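Local coordinates for protein alpha-2,3-sialyltransferase (Campylobacter jejuni, PDB 2P2V) that probably transfers sialic acid from a CMP-activated donor to an acceptor sugar in alpha-2,3 linkage, this chain being the part that binds the donor analogue, at residues K164-C169 / V223-L228; I34-L39 / N246-E251; S30-N35 / F53-Y58; C96-L101 / A120-E125. All coordinates share one frame; numbering follows the deposited sequence.

Contact 1: K164-C169 / V223-L228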
# COMPACT_ATOMS: atom_id res chain seq x y z
N LYS A 164 -11.11 -25.35 -20.28
CA LYS A 164 -10.20 -26.29 -20.98
C LYS A 164 -10.42 -26.40 -22.47
O LYS A 164 -9.49 -26.76 -23.21
CB LYS A 164 -10.25 -27.66 -20.29
CG LYS A 164 -9.72 -27.67 -18.88
CD LYS A 164 -8.30 -27.09 -18.79
CE LYS A 164 -7.78 -27.18 -17.37
NZ LYS A 164 -6.57 -26.29 -17.21
N THR A 165 -11.64 -26.09 -22.92
CA THR A 165 -11.93 -26.08 -24.34
C THR A 165 -12.61 -24.79 -24.79
O THR A 165 -13.72 -24.50 -24.38
CB THR A 165 -12.84 -27.27 -24.76
OG1 THR A 165 -12.32 -28.48 -24.18
CG2 THR A 165 -12.78 -27.40 -26.26
N ILE A 166 -11.95 -24.09 -25.70
CA ILE A 166 -12.46 -22.80 -26.22
C ILE A 166 -13.04 -22.95 -27.63
O ILE A 166 -12.38 -23.51 -28.49
CB ILE A 166 -11.30 -21.78 -26.28
CG1 ILE A 166 -10.73 -21.56 -24.89
CG2 ILE A 166 -11.72 -20.51 -26.98
CD1 ILE A 166 -9.37 -20.99 -24.90
N TYR A 167 -14.24 -22.41 -27.88
CA TYR A 167 -14.80 -22.36 -29.20
C TYR A 167 -14.93 -20.94 -29.60
O TYR A 167 -15.63 -20.17 -28.91
CB TYR A 167 -16.19 -22.94 -29.21
CG TYR A 167 -16.19 -24.38 -28.76
CD1 TYR A 167 -16.20 -25.43 -29.69
CD2 TYR A 167 -16.13 -24.68 -27.42
CE1 TYR A 167 -16.17 -26.76 -29.25
CE2 TYR A 167 -16.12 -26.01 -26.96
CZ TYR A 167 -16.15 -27.03 -27.90
OH TYR A 167 -16.12 -28.35 -27.44
N LEU A 168 -14.29 -20.60 -30.70
CA LEU A 168 -14.23 -19.21 -31.12
C LEU A 168 -15.15 -18.85 -32.23
O LEU A 168 -15.33 -19.62 -33.18
CB LEU A 168 -12.82 -18.86 -31.57
CG LEU A 168 -11.73 -19.07 -30.53
CD1 LEU A 168 -10.39 -18.98 -31.27
CD2 LEU A 168 -11.81 -18.08 -29.38
N CYS A 169 -15.69 -17.63 -32.17
CA CYS A 169 -16.50 -17.14 -33.24
C CYS A 169 -16.42 -15.62 -33.24
O CYS A 169 -15.97 -15.02 -32.25
CB CYS A 169 -17.96 -17.60 -33.14
SG CYS A 169 -18.84 -17.10 -31.63
N VAL A 223 -4.80 -26.66 -23.62
CA VAL A 223 -6.22 -26.57 -23.78
C VAL A 223 -6.45 -26.74 -25.27
O VAL A 223 -5.49 -26.77 -26.07
CB VAL A 223 -6.77 -25.15 -23.28
CG1 VAL A 223 -6.52 -24.95 -21.80
CG2 VAL A 223 -6.11 -24.06 -24.05
N ASN A 224 -7.72 -26.85 -25.67
CA ASN A 224 -8.07 -27.02 -27.06
C ASN A 224 -8.84 -25.83 -27.55
O ASN A 224 -9.66 -25.31 -26.81
CB ASN A 224 -8.90 -28.33 -27.19
CG ASN A 224 -8.01 -29.57 -27.03
OD1 ASN A 224 -8.16 -30.36 -26.08
ND2 ASN A 224 -7.02 -29.68 -27.92
N ILE A 225 -8.53 -25.39 -28.76
CA ILE A 225 -9.17 -24.26 -29.37
C ILE A 225 -9.76 -24.63 -30.73
O ILE A 225 -9.03 -24.98 -31.67
CB ILE A 225 -8.19 -23.04 -29.53
CG1 ILE A 225 -7.45 -22.74 -28.20
CG2 ILE A 225 -8.95 -21.88 -30.12
CD1 ILE A 225 -6.35 -21.65 -28.28
N TYR A 226 -11.08 -24.51 -30.82
CA TYR A 226 -11.81 -24.75 -32.05
C TYR A 226 -12.45 -23.52 -32.64
O TYR A 226 -12.71 -22.55 -31.92
CB TYR A 226 -12.91 -25.74 -31.75
CG TYR A 226 -12.35 -27.07 -31.30
CD1 TYR A 226 -11.80 -27.96 -32.25
CD2 TYR A 226 -12.32 -27.41 -29.97
CE1 TYR A 226 -11.26 -29.18 -31.85
CE2 TYR A 226 -11.79 -28.62 -29.56
CZ TYR A 226 -11.26 -29.50 -30.51
OH TYR A 226 -10.73 -30.70 -30.08
N ALA A 227 -12.72 -23.57 -33.94
CA ALA A 227 -13.57 -22.61 -34.63
C ALA A 227 -15.02 -23.09 -34.70
O ALA A 227 -15.29 -24.30 -34.60
CB ALA A 227 -13.03 -22.31 -36.02
N LEU A 228 -15.96 -22.14 -34.90
CA LEU A 228 -17.39 -22.47 -35.05
C LEU A 228 -17.97 -21.98 -36.39
O LEU A 228 -19.07 -22.37 -36.77
CB LEU A 228 -18.20 -21.84 -33.89
CG LEU A 228 -18.01 -22.29 -32.45
CD1 LEU A 228 -18.81 -21.35 -31.52
CD2 LEU A 228 -18.46 -23.73 -32.22
O HOH W 1 -9.34 -29.54 -23.61
O HOH W 2 -15.10 -19.46 -35.89

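Contact 2: I34-L39 / N246-E251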
# COMPACT_ATOMS: atom_id res chain seq x y z
N ILE A 34 -22.40 -18.49 -37.37
CA ILE A 34 -22.03 -19.59 -36.49
C ILE A 34 -22.73 -20.87 -36.96
O ILE A 34 -23.90 -20.83 -37.34
CB ILE A 34 -22.49 -19.32 -35.04
CG1 ILE A 34 -21.68 -18.17 -34.41
CG2 ILE A 34 -22.31 -20.52 -34.16
CD1 ILE A 34 -22.43 -17.49 -33.22
N ASN A 35 -22.00 -21.99 -36.94
CA ASN A 35 -22.62 -23.27 -37.24
C ASN A 35 -23.08 -23.87 -35.94
O ASN A 35 -22.30 -24.47 -35.22
CB ASN A 35 -21.62 -24.21 -37.93
CG ASN A 35 -22.28 -25.51 -38.41
OD1 ASN A 35 -23.22 -26.00 -37.79
ND2 ASN A 35 -21.77 -26.07 -39.50
N TYR A 36 -24.36 -23.69 -35.60
CA TYR A 36 -24.80 -24.06 -34.26
C TYR A 36 -24.73 -25.54 -34.01
O TYR A 36 -24.75 -25.99 -32.87
CB TYR A 36 -26.19 -23.53 -33.99
CG TYR A 36 -26.22 -22.00 -33.95
CD1 TYR A 36 -25.84 -21.31 -32.78
CD2 TYR A 36 -26.63 -21.28 -35.04
CE1 TYR A 36 -25.87 -19.86 -32.75
CE2 TYR A 36 -26.65 -19.84 -35.02
CZ TYR A 36 -26.26 -19.16 -33.86
OH TYR A 36 -26.28 -17.76 -33.82
N LYS A 37 -24.63 -26.31 -35.08
CA LYS A 37 -24.51 -27.78 -34.91
C LYS A 37 -23.21 -28.23 -34.21
O LYS A 37 -23.15 -29.31 -33.61
CB LYS A 37 -24.69 -28.46 -36.28
CG LYS A 37 -25.93 -27.93 -37.05
CD LYS A 37 -26.11 -28.64 -38.41
CE LYS A 37 -25.33 -27.92 -39.54
NZ LYS A 37 -25.60 -26.44 -39.55
N ARG A 38 -22.18 -27.37 -34.29
CA ARG A 38 -20.84 -27.57 -33.74
C ARG A 38 -20.65 -27.12 -32.27
O ARG A 38 -19.62 -27.41 -31.66
CB ARG A 38 -19.84 -26.77 -34.58
CG ARG A 38 -19.87 -27.05 -36.10
CD ARG A 38 -18.67 -26.43 -36.81
NE ARG A 38 -18.78 -26.46 -38.27
CZ ARG A 38 -18.57 -27.56 -39.00
NH1 ARG A 38 -18.70 -27.52 -40.33
NH2 ARG A 38 -18.23 -28.70 -38.39
N LEU A 39 -21.62 -26.40 -31.69
CA LEU A 39 -21.54 -26.03 -30.26
C LEU A 39 -21.57 -27.29 -29.41
O LEU A 39 -22.30 -28.25 -29.77
CB LEU A 39 -22.68 -25.09 -29.86
CG LEU A 39 -22.62 -23.65 -30.39
CD1 LEU A 39 -23.93 -22.88 -30.14
CD2 LEU A 39 -21.46 -22.92 -29.74
N ASN A 246 -26.01 -30.30 -32.95
CA ASN A 246 -26.66 -29.56 -31.88
C ASN A 246 -27.66 -28.61 -32.54
O ASN A 246 -27.52 -28.28 -33.72
CB ASN A 246 -25.63 -28.81 -31.03
CG ASN A 246 -26.15 -28.48 -29.63
OD1 ASN A 246 -27.35 -28.45 -29.40
ND2 ASN A 246 -25.23 -28.24 -28.69
N ASN A 247 -28.71 -28.22 -31.83
CA ASN A 247 -29.65 -27.24 -32.38
C ASN A 247 -29.63 -25.97 -31.56
O ASN A 247 -29.15 -25.97 -30.42
CB ASN A 247 -31.09 -27.79 -32.48
CG ASN A 247 -31.52 -28.50 -31.22
OD1 ASN A 247 -31.39 -27.96 -30.13
ND2 ASN A 247 -32.05 -29.73 -31.37
N PHE A 248 -30.14 -24.89 -32.14
CA PHE A 248 -30.14 -23.62 -31.47
C PHE A 248 -31.37 -22.86 -31.84
O PHE A 248 -31.77 -22.86 -33.01
CB PHE A 248 -28.91 -22.85 -31.93
CG PHE A 248 -28.67 -21.59 -31.15
CD1 PHE A 248 -28.11 -21.64 -29.89
CD2 PHE A 248 -28.98 -20.37 -31.71
CE1 PHE A 248 -27.88 -20.46 -29.18
CE2 PHE A 248 -28.74 -19.19 -31.01
CZ PHE A 248 -28.19 -19.26 -29.74
N THR A 249 -31.98 -22.20 -30.86
CA THR A 249 -33.08 -21.29 -31.17
C THR A 249 -32.54 -19.87 -31.26
O THR A 249 -32.17 -19.26 -30.25
CB THR A 249 -34.25 -21.35 -30.14
OG1 THR A 249 -34.74 -22.70 -30.04
CG2 THR A 249 -35.42 -20.43 -30.55
N LEU A 250 -32.51 -19.36 -32.47
CA LEU A 250 -32.03 -18.02 -32.70
C LEU A 250 -33.18 -17.04 -32.53
O LEU A 250 -34.12 -17.00 -33.33
CB LEU A 250 -31.42 -17.91 -34.09
CG LEU A 250 -30.90 -16.54 -34.47
CD1 LEU A 250 -29.81 -16.08 -33.47
CD2 LEU A 250 -30.37 -16.53 -35.88
N GLU A 251 -33.09 -16.22 -31.47
CA GLU A 251 -34.14 -15.28 -31.08
C GLU A 251 -33.84 -13.86 -31.55
O GLU A 251 -32.70 -13.40 -31.49
CB GLU A 251 -34.32 -15.32 -29.57
CG GLU A 251 -35.53 -14.57 -29.03
CD GLU A 251 -35.52 -14.44 -27.51
OE1 GLU A 251 -34.90 -15.31 -26.84
OE2 GLU A 251 -36.14 -13.46 -27.00
O HOH W 3 -26.34 -25.20 -30.60

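Contact 3: S30-N35 / F53-Y58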
# COMPACT_ATOMS: atom_id res chain seq x y z
N SER A 30 -18.57 -12.90 -38.83
CA SER A 30 -18.85 -14.31 -38.68
C SER A 30 -19.68 -14.64 -37.46
O SER A 30 -20.10 -15.79 -37.25
CB SER A 30 -17.54 -15.10 -38.63
OG SER A 30 -16.85 -14.86 -37.42
N LEU A 31 -19.94 -13.64 -36.62
CA LEU A 31 -20.89 -13.86 -35.51
C LEU A 31 -22.27 -14.24 -36.08
O LEU A 31 -23.03 -14.98 -35.46
CB LEU A 31 -20.99 -12.59 -34.66
CG LEU A 31 -21.98 -12.50 -33.50
CD1 LEU A 31 -21.50 -13.39 -32.30
CD2 LEU A 31 -22.18 -11.02 -33.14
N LYS A 32 -22.57 -13.72 -37.27
CA LYS A 32 -23.83 -13.99 -37.97
C LYS A 32 -23.85 -15.39 -38.64
O LYS A 32 -24.92 -15.89 -39.03
CB LYS A 32 -24.04 -12.91 -39.05
CG LYS A 32 -24.49 -11.52 -38.53
CD LYS A 32 -25.04 -10.63 -39.68
CE LYS A 32 -25.55 -9.27 -39.16
NZ LYS A 32 -26.78 -8.72 -39.86
N ASN A 33 -22.68 -16.02 -38.76
CA ASN A 33 -22.52 -17.27 -39.49
C ASN A 33 -21.95 -18.40 -38.63
O ASN A 33 -21.11 -19.18 -39.09
CB ASN A 33 -21.61 -17.07 -40.72
CG ASN A 33 -22.03 -15.89 -41.60
OD1 ASN A 33 -23.22 -15.70 -41.91
ND2 ASN A 33 -21.05 -15.10 -42.04
N ILE A 34 -22.40 -18.49 -37.37
CA ILE A 34 -22.03 -19.59 -36.49
C ILE A 34 -22.73 -20.87 -36.96
O ILE A 34 -23.90 -20.83 -37.34
CB ILE A 34 -22.49 -19.32 -35.04
CG1 ILE A 34 -21.68 -18.17 -34.41
CG2 ILE A 34 -22.31 -20.52 -34.16
CD1 ILE A 34 -22.43 -17.49 -33.22
N ASN A 35 -22.00 -21.99 -36.94
CA ASN A 35 -22.62 -23.27 -37.24
C ASN A 35 -23.08 -23.87 -35.94
O ASN A 35 -22.30 -24.47 -35.22
CB ASN A 35 -21.62 -24.21 -37.93
CG ASN A 35 -22.28 -25.51 -38.41
OD1 ASN A 35 -23.22 -26.00 -37.79
ND2 ASN A 35 -21.77 -26.07 -39.50
N PHE A 53 -24.75 -4.58 -29.79
CA PHE A 53 -25.10 -4.06 -31.12
C PHE A 53 -25.77 -5.14 -31.98
O PHE A 53 -26.50 -4.81 -32.94
CB PHE A 53 -23.86 -3.56 -31.85
CG PHE A 53 -23.44 -2.14 -31.51
CD1 PHE A 53 -23.50 -1.64 -30.21
CD2 PHE A 53 -22.93 -1.31 -32.51
CE1 PHE A 53 -23.06 -0.35 -29.90
CE2 PHE A 53 -22.51 0.02 -32.22
CZ PHE A 53 -22.57 0.48 -30.91
N GLU A 54 -25.57 -6.42 -31.64
CA GLU A 54 -26.18 -7.54 -32.37
C GLU A 54 -27.70 -7.40 -32.46
O GLU A 54 -28.36 -7.05 -31.48
CB GLU A 54 -25.81 -8.91 -31.73
CG GLU A 54 -26.44 -9.16 -30.37
CD GLU A 54 -25.97 -10.47 -29.73
OE1 GLU A 54 -25.11 -11.13 -30.36
OE2 GLU A 54 -26.46 -10.84 -28.62
N ASP A 55 -28.24 -7.71 -33.65
CA ASP A 55 -29.68 -7.58 -33.93
C ASP A 55 -30.46 -8.83 -33.51
O ASP A 55 -31.69 -8.81 -33.38
CB ASP A 55 -29.88 -7.24 -35.43
CG ASP A 55 -29.40 -8.34 -36.37
OD1 ASP A 55 -28.27 -8.87 -36.24
OD2 ASP A 55 -30.17 -8.69 -37.29
N LYS A 56 -29.75 -9.92 -33.27
CA LYS A 56 -30.39 -11.13 -32.77
C LYS A 56 -29.51 -11.68 -31.67
O LYS A 56 -28.33 -11.36 -31.59
CB LYS A 56 -30.54 -12.20 -33.88
CG LYS A 56 -31.20 -11.68 -35.16
CD LYS A 56 -31.32 -12.76 -36.23
CE LYS A 56 -32.09 -12.18 -37.41
NZ LYS A 56 -32.08 -13.16 -38.52
N TYR A 57 -30.08 -12.54 -30.85
CA TYR A 57 -29.30 -13.16 -29.81
C TYR A 57 -28.46 -14.30 -30.37
O TYR A 57 -28.76 -15.46 -30.08
CB TYR A 57 -30.20 -13.67 -28.70
CG TYR A 57 -30.79 -12.56 -27.85
CD1 TYR A 57 -29.98 -11.80 -26.97
CD2 TYR A 57 -32.16 -12.25 -27.93
CE1 TYR A 57 -30.52 -10.80 -26.19
CE2 TYR A 57 -32.71 -11.22 -27.16
CZ TYR A 57 -31.88 -10.51 -26.29
OH TYR A 57 -32.41 -9.53 -25.52
N TYR A 58 -27.39 -13.96 -31.10
CA TYR A 58 -26.55 -15.01 -31.75
C TYR A 58 -25.95 -16.05 -30.83
O TYR A 58 -25.64 -17.17 -31.27
CB TYR A 58 -25.51 -14.42 -32.69
CG TYR A 58 -26.13 -13.61 -33.81
CD1 TYR A 58 -26.77 -14.26 -34.91
CD2 TYR A 58 -26.11 -12.21 -33.80
CE1 TYR A 58 -27.36 -13.50 -35.96
CE2 TYR A 58 -26.69 -11.46 -34.84
CZ TYR A 58 -27.31 -12.12 -35.92
OH TYR A 58 -27.88 -11.37 -36.93

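Contact 4: C96-L101 / A120-E125. With EDO (1,2-ethanediol), chain L.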
# COMPACT_ATOMS: atom_id res chain seq x y z
N CYS A 96 -12.78 -5.43 -16.84
CA CYS A 96 -12.07 -4.42 -17.61
C CYS A 96 -10.80 -5.06 -18.15
O CYS A 96 -9.98 -5.57 -17.36
CB CYS A 96 -11.75 -3.24 -16.69
SG CYS A 96 -11.05 -1.91 -17.69
N SER A 97 -10.70 -5.18 -19.46
CA SER A 97 -9.56 -5.79 -20.15
C SER A 97 -8.28 -4.93 -20.01
O SER A 97 -8.08 -3.91 -20.72
CB SER A 97 -9.89 -5.99 -21.61
OG SER A 97 -11.13 -6.66 -21.79
N THR A 98 -7.43 -5.33 -19.06
CA THR A 98 -6.33 -4.51 -18.61
C THR A 98 -5.02 -5.28 -18.61
O THR A 98 -5.01 -6.50 -18.48
CB THR A 98 -6.61 -4.00 -17.14
OG1 THR A 98 -7.18 -5.06 -16.33
CG2 THR A 98 -7.57 -2.75 -17.15
N PHE A 99 -3.90 -4.57 -18.68
CA PHE A 99 -2.58 -5.19 -18.68
C PHE A 99 -1.73 -4.75 -17.49
O PHE A 99 -0.67 -5.30 -17.31
CB PHE A 99 -1.83 -4.85 -20.00
CG PHE A 99 -2.52 -5.39 -21.23
CD1 PHE A 99 -3.30 -4.56 -22.02
CD2 PHE A 99 -2.47 -6.77 -21.53
CE1 PHE A 99 -4.00 -5.03 -23.12
CE2 PHE A 99 -3.14 -7.27 -22.66
CZ PHE A 99 -3.92 -6.38 -23.46
N ASN A 100 -2.13 -3.67 -16.75
CA ASN A 100 -1.35 -3.06 -15.71
C ASN A 100 0.01 -2.56 -16.27
O ASN A 100 1.12 -2.97 -15.85
CB ASN A 100 -1.10 -4.03 -14.52
CG ASN A 100 -0.54 -3.36 -13.29
OD1 ASN A 100 -0.59 -2.14 -13.15
ND2 ASN A 100 0.01 -4.19 -12.33
N LEU A 101 -0.08 -1.67 -17.28
CA LEU A 101 1.06 -1.00 -17.83
C LEU A 101 0.66 0.48 -17.86
O LEU A 101 -0.43 0.81 -18.29
CB LEU A 101 1.31 -1.46 -19.26
CG LEU A 101 1.86 -2.90 -19.35
CD1 LEU A 101 1.91 -3.40 -20.74
CD2 LEU A 101 3.24 -2.81 -18.79
N ALA A 120 -17.13 -4.81 -10.48
CA ALA A 120 -16.38 -5.22 -11.67
C ALA A 120 -15.06 -5.90 -11.28
O ALA A 120 -14.72 -5.97 -10.07
CB ALA A 120 -16.13 -4.05 -12.64
N LYS A 121 -14.31 -6.37 -12.26
CA LYS A 121 -13.01 -7.02 -12.00
C LYS A 121 -11.93 -6.57 -12.94
O LYS A 121 -12.16 -6.57 -14.13
CB LYS A 121 -13.21 -8.53 -12.24
CG LYS A 121 -11.94 -9.40 -12.05
CD LYS A 121 -11.47 -9.44 -10.57
CE LYS A 121 -10.12 -10.08 -10.49
NZ LYS A 121 -9.83 -10.44 -9.04
N LEU A 122 -10.75 -6.22 -12.45
CA LEU A 122 -9.68 -5.93 -13.38
C LEU A 122 -9.13 -7.21 -13.95
O LEU A 122 -8.64 -8.06 -13.17
CB LEU A 122 -8.55 -5.19 -12.65
CG LEU A 122 -8.99 -3.78 -12.21
CD1 LEU A 122 -7.98 -3.30 -11.17
CD2 LEU A 122 -9.06 -2.87 -13.52
N GLY A 123 -9.15 -7.31 -15.27
CA GLY A 123 -8.64 -8.50 -15.97
C GLY A 123 -7.19 -8.81 -15.69
O GLY A 123 -6.81 -9.98 -15.68
N TYR A 124 -6.33 -7.80 -15.51
CA TYR A 124 -4.93 -8.13 -15.31
C TYR A 124 -4.70 -8.99 -14.06
O TYR A 124 -3.71 -9.73 -14.02
CB TYR A 124 -4.03 -6.89 -15.20
CG TYR A 124 -3.96 -6.22 -13.88
CD1 TYR A 124 -3.12 -6.71 -12.88
CD2 TYR A 124 -4.65 -5.00 -13.64
CE1 TYR A 124 -3.02 -6.04 -11.65
CE2 TYR A 124 -4.55 -4.36 -12.44
CZ TYR A 124 -3.73 -4.87 -11.45
OH TYR A 124 -3.61 -4.21 -10.25
N GLU A 125 -5.56 -8.87 -13.07
CA GLU A 125 -5.41 -9.58 -11.79
C GLU A 125 -5.58 -11.09 -12.04
O GLU A 125 -5.15 -11.93 -11.19
CB GLU A 125 -6.42 -9.09 -10.77
CG GLU A 125 -6.04 -7.67 -10.28
CD GLU A 125 -6.99 -7.07 -9.25
OE1 GLU A 125 -8.16 -7.40 -9.19
OE2 GLU A 125 -6.51 -6.21 -8.48
C1 EDO L . -12.76 -7.20 -5.53
O1 EDO L . -12.38 -5.88 -5.08
C2 EDO L . -11.51 -8.05 -5.78
O2 EDO L . -11.76 -9.01 -6.83

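Contact 1: K164-C169 / V223-L228
Through its N and O, Ile166 bonds Asn224 and Tyr226 and so stands at the centre of the pairing between two parallel strands at one end of the protein's Rossmann-like, seven-stranded parallel sheet. Strand 165-169 is an inner strand, bonded on its other flank to strand 21-25, whereas 224-227 is the outermost strand within this chain. Their axes approach to 4.6 Å. Ile166 N donates to Asn224 O and Ile166 O accepts from Tyr226 N, both at 2.8 Å and nearly straight.

The tight part is the face carrying Ile166, Ile225 and Leu168. Leu168 CD1 presses on Ile225 CG2 at 3.4 Å, closer than carbons usually come, while Ile166 and Ile225 run side by side in the same direction. Branched aliphatic residues suit this place because helix 150-161 covers Ile166 and Leu168 with Cys155. On the other face Leu228 crosses the buried Tyr167 at about a right angle, its CG 3.8 Å from Tyr167 CB.

The side of Thr165, Asn224 and Tyr226 is looser and more polar. Tyr167 and Tyr226 lean the same way with planes 27° apart, but are slid so far that they barely overlap. Thr165 CG2, anti to the backbone N while OG1 sits beside it (chi1 -46°), meets the edge of the Tyr226 ring in its plane, 3.7 Å from Tyr226 CE2. At the start of the strands, where Asn224 is exposed, a water adds to the direct contacts: it donates to Lys164 O and Asn224 OD1, and accepts from Thr165 OG1 at 3.2 Å.

Contact 2: I34-L39 / N246-E251
Tyr36 and Phe248 lay their rings over one another in an offset stack, the planes only 5° apart and the centroids 4.1 Å from each other. The overlap is at the rims: Tyr36 CE1 lies above the Phe248 ring and Phe248 CD2 above that of Tyr36. Phe248 reaches this position because its CG is anti to the backbone N (chi1 -171°), which sends the ring across to the 3-10 turn 36-38. Ile34 CG2 packs on the opposite face of Tyr36, so that ring is sandwiched. Tyrosine suits the place because its flat part stacks while its OH goes on past Leu250 CD1 to bond Tyr58 O in a neighbouring loop.

Asn246 makes the polar half of the contact. Its backbone N donates to Lys37 O at 3.1 Å, nearly straight, and its side-chain ND2 donates to Leu39 O, also at 3.1 Å. Leu39 O lies in the plane of the Asn246 amide, yet ND2 approaches from above the Leu39 carbonyl plane. A water joins Tyr36 O to Asn247 O.

Two surface loops, one following strand 21-25 and the other strand 224-227, are thus joined. The chemistry implies a division of labour: the backbone N and side-chain amide of Asn246 each take one main-chain carbonyl, Lys37 O and Leu39 O, and the stack probably limits how the two rings can turn.

Contact 3: S30-N35 / F53-Y58
Tyr58 turns one face of its ring toward Lys32, whose CA stands 4.1 Å above the ring plane near the rim; Lys56 CB covers the opposite face from within the tyrosine's own loop. The lysine chain then runs obliquely past the phenol, Lys32 CG lying 3.8 Å from Tyr58 OH. A long aliphatic chain suits this place, since its methylenes can pass the phenol oxygen while the charge is carried beyond it.

That charge, on Lys32 NZ, comes to 3.9 Å from Asp55 OD1, a salt bridge that is long and therefore probably weak. Asp55 OD1 is held more firmly by Tyr58 OH, which donates to it at 2.6 Å from the syn side, 27° out of the carboxylate plane. With CG placed between its backbone N and carbonyl carbon (chi1 64°), Asp55 reaches back to its own loop's tyrosine. The short bond anchors the hydroxyl end, while Lys32 CA and Lys56 CB on the two faces limit the turning of the ring.

The two segments belong to the loops that follow strands 21-25 and 44-48, neighbours in the parallel sheet of this Rossmann-like fold. No hydrogen bond crosses directly between them, so their association rests on packing and charge.

On the buried side, Leu31 CG lies 4.1 Å from Tyr58 CB, and Ile34 CD1 touches Tyr58 O, 3.8 Å away. Leu31 CD2 also reaches Glu54 OE1 at 4.0 Å; that carboxylate is buried, but Arg47 forms a salt bridge with OE1 and Tyr89 OH a hydrogen bond with OE2. Leu31 itself lies about 8 Å, side chain to ligand, from the bound CMP-sialic acid analogue.

Contact 4: C96-L101 / A120-E125
Parallel pairing of Cys96 with Leu122 makes a beta bridge at one end of the sheet, where helix 107-116 makes the connection between strands 90-96 and 121-122 in a beta-alpha-beta crossover. Lys121 O accepts from Cys96 N, and Cys96 O accepts from Gly123 N at 2.8 Å. Having no side chain, Gly123 can come this close to the Cys96 carbonyl.

Thr98 holds OG1 tucked in above its own main chain (chi1 41°), and from there the hydroxyl works both ways. Thr98 OG1 donates to Cys96 O, approaching from above the carbonyl plane, and accepts from Tyr124 N, each at 3.0 Å. Cys96 O is therefore gripped by two donors. The methyl Thr98 CG2 faces Leu122 CD2 at 3.9 Å, which is why a threonine, polar on one branch and apolar on the other, fits here.

Tyr124 CG is likewise set over the backbone, flanked by N and C (chi1 82°), which swings the ring toward Asn100. Asn100 sits in a left-handed backbone conformation, one asparagine adopts readily. Its CB makes a CH-pi contact over the ring centre, 3.6 Å from the Tyr124 centroid, and its amide continues outward, stacked on the ring with the planes 27° apart. Glu125 CG covers the opposite face.

Lys121, at the partly exposed end, forms a weak salt bridge with Glu125; Lys121 NZ also donates to O2 of a bound 1,2-ethanediol at 3.3 Å.

Contacts 1 and 4 lie on the same seven-stranded parallel sheet but at its two ends, their centres about 23 Å apart and with no touch. Contacts 2 and 3 gather loops beside contact 1: they share Ile34 and Asn35, and have centres about 11 Å apart. Leu228 O probably accepts a hydrogen bond from Asn35 N, so these three form one continuous region, while contact 4 lies across the chain's centre from contacts 2 and 3. Contacts 4 and 1, in that order, lie inside the span closed by contact 2; contact 3 starts from the same stretch as contact 2. Contacts 1, 3 and 4 thus approach the donor-analogue pocket from different parts of the fold, each with a side chain about 8 Å from the ligand.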